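Local coordinates for alpha-1,3-glucanase (Streptomyces thermodiastaticus, PDB 7C7D), which hydrolyses alpha-1,3-glucan, probably by endo-type cleavage of its alpha-1,3-glucosidic linkages, as a thermostable glycosidase of family GH87, at residues 306-311 and 329-334; 110-115 and 193-198; 203-208 and 239-244. One frame throughout, in Å; residues are numbered along the deposited sequence.

Contact 1. Residues 306-311 and 329-334; sequences DNFVNG and VGLWLT
The ring of Phe308 has the side chain of Leu331 at its rim, where CD1 of Leu331 lies in the ring plane, 4.0 Å from CE2 of Phe308. Gly330 O also sits at the edge, near the plane, while Val309 CG2 from the same segment covers one face of the ring over its centre. On the sheet face opposite Val309 and Leu331, the Trp332 indole runs alongside the Asn310 amide, the two planes only 15° apart, with Asn310 OD1 3.1 Å from Trp332 CE3; Thr334 CG2 rests on one indole face, displaced toward the rim. The amide of Asn307 works in two directions. Its OD1 accepts the backbone N of Val329 at 2.9 Å, the donor standing 43° above the carbonyl plane, and its ND2 gives a hydrogen within the amide plane to Asn310 OD1. With CG beside its own backbone N (chi1 -58°), the amide lies next to Val329 and reaches both partners. An alanine here is likely to leave Val329 N and Asn310 OD1 without these mates, the Asn310 amide then held through its ND2 by Asp278 alone. Beyond Asn307 the two chains pair in parallel: Val309 N to Gly330 O, Trp332 N to Val309 O, Gly311 N to Trp332 O at 2.8 Å, and Thr334 N to Gly311 O. Val309 and Leu333 meet on the face they share with Leu331, CG1 of Val309 to CD2 of Leu333 at 3.9 Å. These are successive rungs of a right-handed parallel beta-helix of the pectate lyase-like kind: strand 277-279 continues the sheet beyond 309-311, and strand 355-357 continues it beyond 331-333, with Leu355 against Leu331 and Leu333.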
loop_
_atom_site.group_PDB
_atom_site.type_symbol
_atom_site.label_atom_id
_atom_site.label_comp_id
_atom_site.label_asym_id
_atom_site.label_seq_id
_atom_site.Cartn_x
_atom_site.Cartn_y
_atom_site.Cartn_z
ATOM N N ASP A 306 17.604 0.041 -2.217
ATOM C CA ASP A 306 17.170 0.867 -3.347
ATOM C C ASP A 306 15.898 1.638 -3.004
ATOM O O ASP A 306 14.883 1.553 -3.694
ATOM C CB ASP A 306 16.926 0.005 -4.579
ATOM C CG ASP A 306 18.104 -0.856 -4.941
ATOM O OD1 ASP A 306 19.258 -0.413 -4.748
ATOM O OD2 ASP A 306 17.865 -1.980 -5.440
ATOM N N ASN A 307 15.991 2.429 -1.943
ATOM C CA ASN A 307 14.823 2.924 -1.232
ATOM C C ASN A 307 14.828 4.447 -1.170
ATOM O O ASN A 307 15.848 5.097 -1.398
ATOM C CB ASN A 307 14.821 2.343 0.184
ATOM C CG ASN A 307 14.818 0.825 0.175
ATOM O OD1 ASN A 307 14.323 0.216 -0.767
ATOM N ND2 ASN A 307 15.355 0.207 1.222
ATOM N N PHE A 308 13.663 5.024 -0.857
ATOM C CA PHE A 308 13.597 6.460 -0.587
ATOM C C PHE A 308 14.226 6.783 0.769
ATOM O O PHE A 308 15.157 7.590 0.853
ATOM C CB PHE A 308 12.146 6.948 -0.744
ATOM C CG PHE A 308 11.775 8.160 0.085
ATOM C CD1 PHE A 308 12.433 9.380 -0.059
ATOM C CD2 PHE A 308 10.728 8.084 0.993
ATOM C CE1 PHE A 308 12.061 10.493 0.700
ATOM C CE2 PHE A 308 10.348 9.188 1.746
ATOM C CZ PHE A 308 11.005 10.392 1.606
ATOM N N VAL A 309 13.772 6.127 1.837
ATOM C CA VAL A 309 14.408 6.233 3.147
ATOM C C VAL A 309 14.809 4.839 3.598
ATOM O O VAL A 309 14.000 3.905 3.551
ATOM C CB VAL A 309 13.487 6.889 4.194
ATOM C CG1 VAL A 309 14.110 6.794 5.580
ATOM C CG2 VAL A 309 13.229 8.335 3.815
ATOM N N ASN A 310 16.063 4.700 4.022
ATOM C CA ASN A 310 16.596 3.442 4.525
ATOM C C ASN A 310 17.257 3.728 5.861
ATOM O O ASN A 310 18.296 4.390 5.907
ATOM C CB ASN A 310 17.611 2.876 3.538
ATOM C CG ASN A 310 17.922 1.428 3.798
ATOM O OD1 ASN A 310 17.118 0.555 3.486
ATOM N ND2 ASN A 310 19.101 1.157 4.350
ATOM N N GLY A 311 16.663 3.230 6.941
ATOM C CA GLY A 311 17.256 3.371 8.254
ATOM C C GLY A 311 16.486 4.286 9.185
ATOM O O GLY A 311 15.280 4.116 9.407
ATOM N N VAL A 329 11.637 -0.220 -1.646
ATOM C CA VAL A 329 10.801 0.105 -0.496
ATOM C C VAL A 329 10.717 1.619 -0.393
ATOM O O VAL A 329 11.724 2.316 -0.554
ATOM C CB VAL A 329 11.359 -0.507 0.805
ATOM C CG1 VAL A 329 10.503 -0.105 2.009
ATOM C CG2 VAL A 329 11.421 -2.010 0.682
ATOM N N GLY A 330 9.518 2.139 -0.134
ATOM C CA GLY A 330 9.416 3.564 0.113
ATOM C C GLY A 330 10.194 3.986 1.345
ATOM O O GLY A 330 11.142 4.773 1.257
ATOM N N LEU A 331 9.815 3.464 2.508
ATOM C CA LEU A 331 10.506 3.756 3.761
ATOM C C LEU A 331 10.766 2.442 4.477
ATOM O O LEU A 331 9.828 1.789 4.948
ATOM C CB LEU A 331 9.708 4.711 4.651
ATOM C CG LEU A 331 9.434 6.117 4.104
ATOM C CD1 LEU A 331 8.155 6.170 3.268
ATOM C CD2 LEU A 331 9.362 7.133 5.239
ATOM N N TRP A 332 12.033 2.054 4.530
ATOM C CA TRP A 332 12.470 0.891 5.282
ATOM C C TRP A 332 13.097 1.453 6.547
ATOM O O TRP A 332 14.212 1.978 6.515
ATOM C CB TRP A 332 13.468 0.097 4.450
ATOM C CG TRP A 332 13.845 -1.158 5.112
ATOM C CD1 TRP A 332 13.102 -2.296 5.174
ATOM C CD2 TRP A 332 15.038 -1.405 5.857
ATOM N NE1 TRP A 332 13.770 -3.249 5.895
ATOM C CE2 TRP A 332 14.964 -2.728 6.324
ATOM C CE3 TRP A 332 16.167 -0.640 6.164
ATOM C CZ2 TRP A 332 15.979 -3.308 7.081
ATOM C CZ3 TRP A 332 17.176 -1.215 6.908
ATOM C CH2 TRP A 332 17.076 -2.538 7.360
ATOM N N LEU A 333 12.360 1.394 7.653
ATOM C CA LEU A 333 12.702 2.135 8.859
ATOM C C LEU A 333 13.203 1.189 9.941
ATOM O O LEU A 333 12.564 0.172 10.239
ATOM C CB LEU A 333 11.499 2.939 9.357
ATOM C CG LEU A 333 11.084 4.063 8.397
ATOM C CD1 LEU A 333 9.643 4.522 8.638
ATOM C CD2 LEU A 333 12.047 5.245 8.492
ATOM N N THR A 334 14.348 1.533 10.524
ATOM C CA THR A 334 14.948 0.759 11.595
ATOM C C THR A 334 15.530 1.725 12.611
ATOM O O THR A 334 15.729 2.905 12.325
ATOM C CB THR A 334 16.111 -0.095 11.075
ATOM O OG1 THR A 334 17.104 0.756 10.477
ATOM C CG2 THR A 334 15.624 -1.101 10.051
#

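Contact 2. Residues 110-115 and 193-198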
loop_
_atom_site.group_PDB
_atom_site.type_symbol
_atom_site.label_atom_id
_atom_site.label_comp_id
_atom_site.label_asym_id
_atom_site.label_seq_id
_atom_site.Cartn_x
_atom_site.Cartn_y
_atom_site.Cartn_z
ATOM N N ASN A 110 -6.912 19.747 -11.663
ATOM C CA ASN A 110 -5.963 20.294 -12.622
ATOM C C ASN A 110 -4.820 19.324 -12.876
ATOM O O ASN A 110 -3.825 19.700 -13.508
ATOM C CB ASN A 110 -5.415 21.651 -12.159
ATOM C CG ASN A 110 -4.650 21.564 -10.844
ATOM O OD1 ASN A 110 -4.576 20.507 -10.218
ATOM N ND2 ASN A 110 -4.077 22.686 -10.422
ATOM N N ALA A 111 -4.936 18.094 -12.386
ATOM C CA ALA A 111 -3.867 17.117 -12.475
ATOM C C ALA A 111 -4.478 15.734 -12.629
ATOM O O ALA A 111 -5.608 15.480 -12.194
ATOM C CB ALA A 111 -2.962 17.171 -11.241
ATOM N N LEU A 112 -3.711 14.843 -13.247
ATOM C CA LEU A 112 -4.196 13.524 -13.621
ATOM C C LEU A 112 -3.116 12.494 -13.334
ATOM O O LEU A 112 -1.964 12.687 -13.728
ATOM C CB LEU A 112 -4.512 13.532 -15.120
ATOM C CG LEU A 112 -4.940 12.233 -15.782
ATOM C CD1 LEU A 112 -6.243 11.756 -15.176
ATOM C CD2 LEU A 112 -5.091 12.444 -17.278
ATOM N N THR A 113 -3.481 11.414 -12.643
ATOM C CA THR A 113 -2.627 10.239 -12.508
ATOM C C THR A 113 -3.383 9.041 -13.058
ATOM O O THR A 113 -4.557 8.846 -12.728
ATOM C CB THR A 113 -2.238 9.985 -11.048
ATOM O OG1 THR A 113 -1.573 11.141 -10.527
ATOM C CG2 THR A 113 -1.306 8.782 -10.934
ATOM N N VAL A 114 -2.725 8.246 -13.897
ATOM C CA VAL A 114 -3.363 7.116 -14.564
ATOM C C VAL A 114 -2.583 5.847 -14.261
ATOM O O VAL A 114 -1.368 5.792 -14.481
ATOM C CB VAL A 114 -3.444 7.338 -16.083
ATOM C CG1 VAL A 114 -4.107 6.147 -16.757
ATOM C CG2 VAL A 114 -4.206 8.615 -16.388
ATOM N N ALA A 115 -3.279 4.827 -13.765
ATOM C CA ALA A 115 -2.699 3.498 -13.602
ATOM C C ALA A 115 -2.986 2.694 -14.864
ATOM O O ALA A 115 -4.129 2.637 -15.324
ATOM C CB ALA A 115 -3.293 2.802 -12.376
ATOM N N ALA A 193 -8.145 6.188 -13.197
ATOM C CA ALA A 193 -7.567 7.521 -13.288
ATOM C C ALA A 193 -7.928 8.320 -12.045
ATOM O O ALA A 193 -9.065 8.255 -11.564
ATOM C CB ALA A 193 -8.062 8.253 -14.540
ATOM N N ASP A 194 -6.960 9.073 -11.527
ATOM C CA ASP A 194 -7.141 9.912 -10.347
ATOM C C ASP A 194 -7.160 11.371 -10.783
ATOM O O ASP A 194 -6.272 11.816 -11.521
ATOM C CB ASP A 194 -6.002 9.723 -9.338
ATOM C CG ASP A 194 -5.739 8.268 -8.983
ATOM O OD1 ASP A 194 -6.668 7.438 -9.012
ATOM O OD2 ASP A 194 -4.572 7.964 -8.656
ATOM N N PHE A 195 -8.158 12.120 -10.315
ATOM C CA PHE A 195 -8.333 13.523 -10.666
ATOM C C PHE A 195 -8.074 14.356 -9.420
ATOM O O PHE A 195 -8.808 14.237 -8.434
ATOM C CB PHE A 195 -9.745 13.740 -11.206
ATOM C CG PHE A 195 -9.994 13.027 -12.501
ATOM C CD1 PHE A 195 -10.396 11.697 -12.520
ATOM C CD2 PHE A 195 -9.773 13.672 -13.705
ATOM C CE1 PHE A 195 -10.608 11.037 -13.717
ATOM C CE2 PHE A 195 -9.976 13.014 -14.907
ATOM C CZ PHE A 195 -10.393 11.696 -14.913
ATOM N N GLU A 196 -7.015 15.167 -9.455
ATOM C CA GLU A 196 -6.500 15.849 -8.273
ATOM C C GLU A 196 -6.438 17.352 -8.500
ATOM O O GLU A 196 -6.126 17.816 -9.603
ATOM C CB GLU A 196 -5.089 15.350 -7.912
ATOM C CG GLU A 196 -4.560 15.912 -6.594
ATOM C CD GLU A 196 -3.307 15.216 -6.096
ATOM O OE1 GLU A 196 -2.926 14.167 -6.662
ATOM O OE2 GLU A 196 -2.703 15.723 -5.125
ATOM N N GLN A 197 -6.724 18.110 -7.443
ATOM C CA GLN A 197 -6.484 19.546 -7.414
ATOM C C GLN A 197 -5.139 19.780 -6.742
ATOM O O GLN A 197 -5.008 19.612 -5.524
ATOM C CB GLN A 197 -7.592 20.260 -6.644
ATOM C CG GLN A 197 -7.464 21.768 -6.687
ATOM C CD GLN A 197 -7.589 22.315 -8.096
ATOM O OE1 GLN A 197 -6.932 23.292 -8.453
ATOM N NE2 GLN A 197 -8.445 21.694 -8.899
ATOM N N VAL A 198 -4.142 20.158 -7.536
ATOM C CA VAL A 198 -2.798 20.426 -7.044
ATOM C C VAL A 198 -2.623 21.932 -6.933
ATOM O O VAL A 198 -2.914 22.671 -7.881
ATOM C CB VAL A 198 -1.736 19.813 -7.971
ATOM C CG1 VAL A 198 -0.336 20.256 -7.553
ATOM C CG2 VAL A 198 -1.847 18.297 -7.958
HETATM O O HOH W 1 -3.342 12.266 -8.721
#
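Glu196 O is gripped by two successive backbone amides, Asn110 N at 2.9 Å and, more weakly, Ala111 N at 3.0 Å; two residues facing one make this a classic beta bulge. Next to it the Asn110 amide acts as a clamp on the backbone of Val198. Its OD1 receives Val198 N at 2.7 Å in an almost straight bond (177°), and its ND2, in the plane of the amide, points at a lone pair of Val198 O, 2.8 Å away. Chi1 of 62° sets CG between the backbone N and carbonyl carbon of Asn110, from where the flat group reaches across to the other chain. Ala111 CB packs on Val198 CG2. Further along, the antiparallel strands exchange bonds between Thr113 and Asp194, and Leu112 CD1 stands over one face of the Phe195 ring, 4.2 Å from its centroid, a CH-pi contact. On the face bearing Thr113, a water joins Thr113 OG1 to Glu196 OE1, to which it donates. The acids on this buried face have basic mates: Asp194 pairs with Arg372 and also bonds Ser61, and Glu196 pairs with Arg346. Both arginines belong to beta-helix strands, so these paired charges fasten the beta-sandwich domain to the beta-helix, and they would be expected to favour ionised carboxylates.

Contact 3. Residues 203-208 and 239-244; sequences GQPAGS and VVWIPP
Gln204 extends from a chi1 of 171°, with CG anti to the backbone N, and this lays its chain across the indole of Trp241, whose own CG, likewise anti to the backbone N, carries the ring toward the loop. Gln204 CB stands 3.5 Å from the centroid of the five-membered ring, 13° off its normal, a CH-pi contact, and the amide beyond is nearly parallel to the indole, 10° apart. Pro205 CD presses on the same face nearer the rim, 3.3 Å from Trp241 CE3, while Pro243 N lies over the opposite face. The far end of the glutamine is tied down within the loop: NE2 donates to Ser208 OG at 3.1 Å, and that hydroxyl in turn donates to Pro205 O at 2.7 Å, across the type II turn of residues 205-208. Ser208 CB meets Val239 CG1 at 3.7 Å. A water bridges the segments, giving a hydrogen to Gly207 O and accepting one from Val239 N. The direct contact between loop and strand is thus mainly apolar and CH-pi, while the polar groups of Gln204 and Ser208 serve chiefly to hold the loop in shape over the tryptophan at this end of the beta-helix.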
loop_
_atom_site.group_PDB
_atom_site.type_symbol
_atom_site.label_atom_id
_atom_site.label_comp_id
_atom_site.label_asym_id
_atom_site.label_seq_id
_atom_site.Cartn_x
_atom_site.Cartn_y
_atom_site.Cartn_z
ATOM N N GLY A 203 6.146 29.279 -2.724
ATOM C CA GLY A 203 7.315 30.128 -2.728
ATOM C C GLY A 203 8.323 29.753 -1.655
ATOM O O GLY A 203 8.000 29.099 -0.667
ATOM N N GLN A 204 9.556 30.197 -1.860
ATOM C CA GLN A 204 10.637 29.854 -0.946
ATOM C C GLN A 204 10.416 30.519 0.409
ATOM O O GLN A 204 10.221 31.739 0.469
ATOM C CB GLN A 204 11.968 30.314 -1.532
ATOM C CG GLN A 204 13.120 30.185 -0.565
ATOM C CD GLN A 204 14.465 30.447 -1.208
ATOM O OE1 GLN A 204 14.547 30.905 -2.347
ATOM N NE2 GLN A 204 15.532 30.150 -0.478
ATOM N N PRO A 205 10.440 29.766 1.507
ATOM C CA PRO A 205 10.274 30.380 2.828
ATOM C C PRO A 205 11.455 31.275 3.166
ATOM O O PRO A 205 12.588 31.037 2.742
ATOM C CB PRO A 205 10.215 29.176 3.779
ATOM C CG PRO A 205 10.009 27.975 2.908
ATOM C CD PRO A 205 10.597 28.306 1.584
ATOM N N ALA A 206 11.173 32.319 3.942
ATOM C CA ALA A 206 12.213 33.265 4.321
ATOM C C ALA A 206 13.266 32.582 5.184
ATOM O O ALA A 206 12.946 31.814 6.095
ATOM C CB ALA A 206 11.595 34.437 5.083
ATOM N N GLY A 207 14.533 32.865 4.887
ATOM C CA GLY A 207 15.637 32.320 5.645
ATOM C C GLY A 207 16.087 30.935 5.236
ATOM O O GLY A 207 17.063 30.427 5.805
ATOM N N SER A 208 15.421 30.305 4.274
ATOM C CA SER A 208 15.825 28.973 3.860
ATOM C C SER A 208 17.044 29.039 2.940
ATOM O O SER A 208 17.341 30.066 2.322
ATOM C CB SER A 208 14.670 28.246 3.167
ATOM O OG SER A 208 14.212 28.972 2.044
ATOM N N VAL A 239 15.877 25.387 7.267
ATOM C CA VAL A 239 15.128 24.862 6.134
ATOM C C VAL A 239 16.018 24.880 4.905
ATOM O O VAL A 239 16.617 25.913 4.579
ATOM C CB VAL A 239 13.848 25.679 5.881
ATOM C CG1 VAL A 239 13.129 25.173 4.634
ATOM C CG2 VAL A 239 12.941 25.636 7.101
ATOM N N VAL A 240 16.103 23.739 4.231
ATOM C CA VAL A 240 16.676 23.640 2.899
ATOM C C VAL A 240 15.530 23.692 1.900
ATOM O O VAL A 240 14.570 22.916 2.000
ATOM C CB VAL A 240 17.477 22.339 2.738
ATOM C CG1 VAL A 240 17.906 22.180 1.306
ATOM C CG2 VAL A 240 18.680 22.341 3.656
ATOM N N TRP A 241 15.636 24.592 0.935
ATOM C CA TRP A 241 14.605 24.805 -0.069
ATOM C C TRP A 241 15.009 24.110 -1.362
ATOM O O TRP A 241 16.152 24.243 -1.816
ATOM C CB TRP A 241 14.442 26.301 -0.323
ATOM C CG TRP A 241 13.509 26.647 -1.434
ATOM C CD1 TRP A 241 13.828 27.265 -2.609
ATOM C CD2 TRP A 241 12.099 26.419 -1.471
ATOM N NE1 TRP A 241 12.701 27.435 -3.376
ATOM C CE2 TRP A 241 11.625 26.921 -2.701
ATOM C CE3 TRP A 241 11.188 25.831 -0.586
ATOM C CZ2 TRP A 241 10.281 26.859 -3.066
ATOM C CZ3 TRP A 241 9.853 25.777 -0.947
ATOM C CH2 TRP A 241 9.414 26.287 -2.178
ATOM N N ILE A 242 14.070 23.371 -1.943
ATOM C CA ILE A 242 14.265 22.711 -3.231
ATOM C C ILE A 242 13.358 23.414 -4.236
ATOM O O ILE A 242 12.147 23.145 -4.264
ATOM C CB ILE A 242 13.925 21.213 -3.158
ATOM C CG1 ILE A 242 14.697 20.507 -2.038
ATOM C CG2 ILE A 242 14.200 20.548 -4.495
ATOM C CD1 ILE A 242 14.207 19.082 -1.772
ATOM N N PRO A 243 13.882 24.311 -5.066
ATOM C CA PRO A 243 13.038 25.008 -6.051
ATOM C C PRO A 243 12.450 24.032 -7.054
ATOM O O PRO A 243 12.958 22.912 -7.212
ATOM C CB PRO A 243 14.020 25.967 -6.744
ATOM C CG PRO A 243 15.202 26.070 -5.834
ATOM C CD PRO A 243 15.285 24.757 -5.114
ATOM N N PRO A 244 11.386 24.424 -7.757
ATOM C CA PRO A 244 10.871 23.587 -8.848
ATOM C C PRO A 244 11.982 23.182 -9.808
ATOM O O PRO A 244 12.839 23.988 -10.174
ATOM C CB PRO A 244 9.849 24.498 -9.534
ATOM C CG PRO A 244 9.369 25.395 -8.441
ATOM C CD PRO A 244 10.559 25.627 -7.544
HETATM O O HOH W 2 17.147 28.028 7.308
#

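Along the chain the three contacts follow one another without nesting or crossing. Contact 2 comes first and makes the longest closure: 77 residues lie between 110-115 and 193-198, and their pairing joins two strands of the N-terminal beta-sandwich domain, whose calcium ion lies nearby. The chain then leaves that domain through 203-208, and contact 3 closes a loop of 30 residues, including helix 225-234, by setting the linker against strand 238-242 at the start of the beta-helix. Contact 1 closes just 17 residues, from one coil to the next further along the beta-helix. Its centre is about 25 Å from that of contact 3 and about 26 Å from that of contact 2.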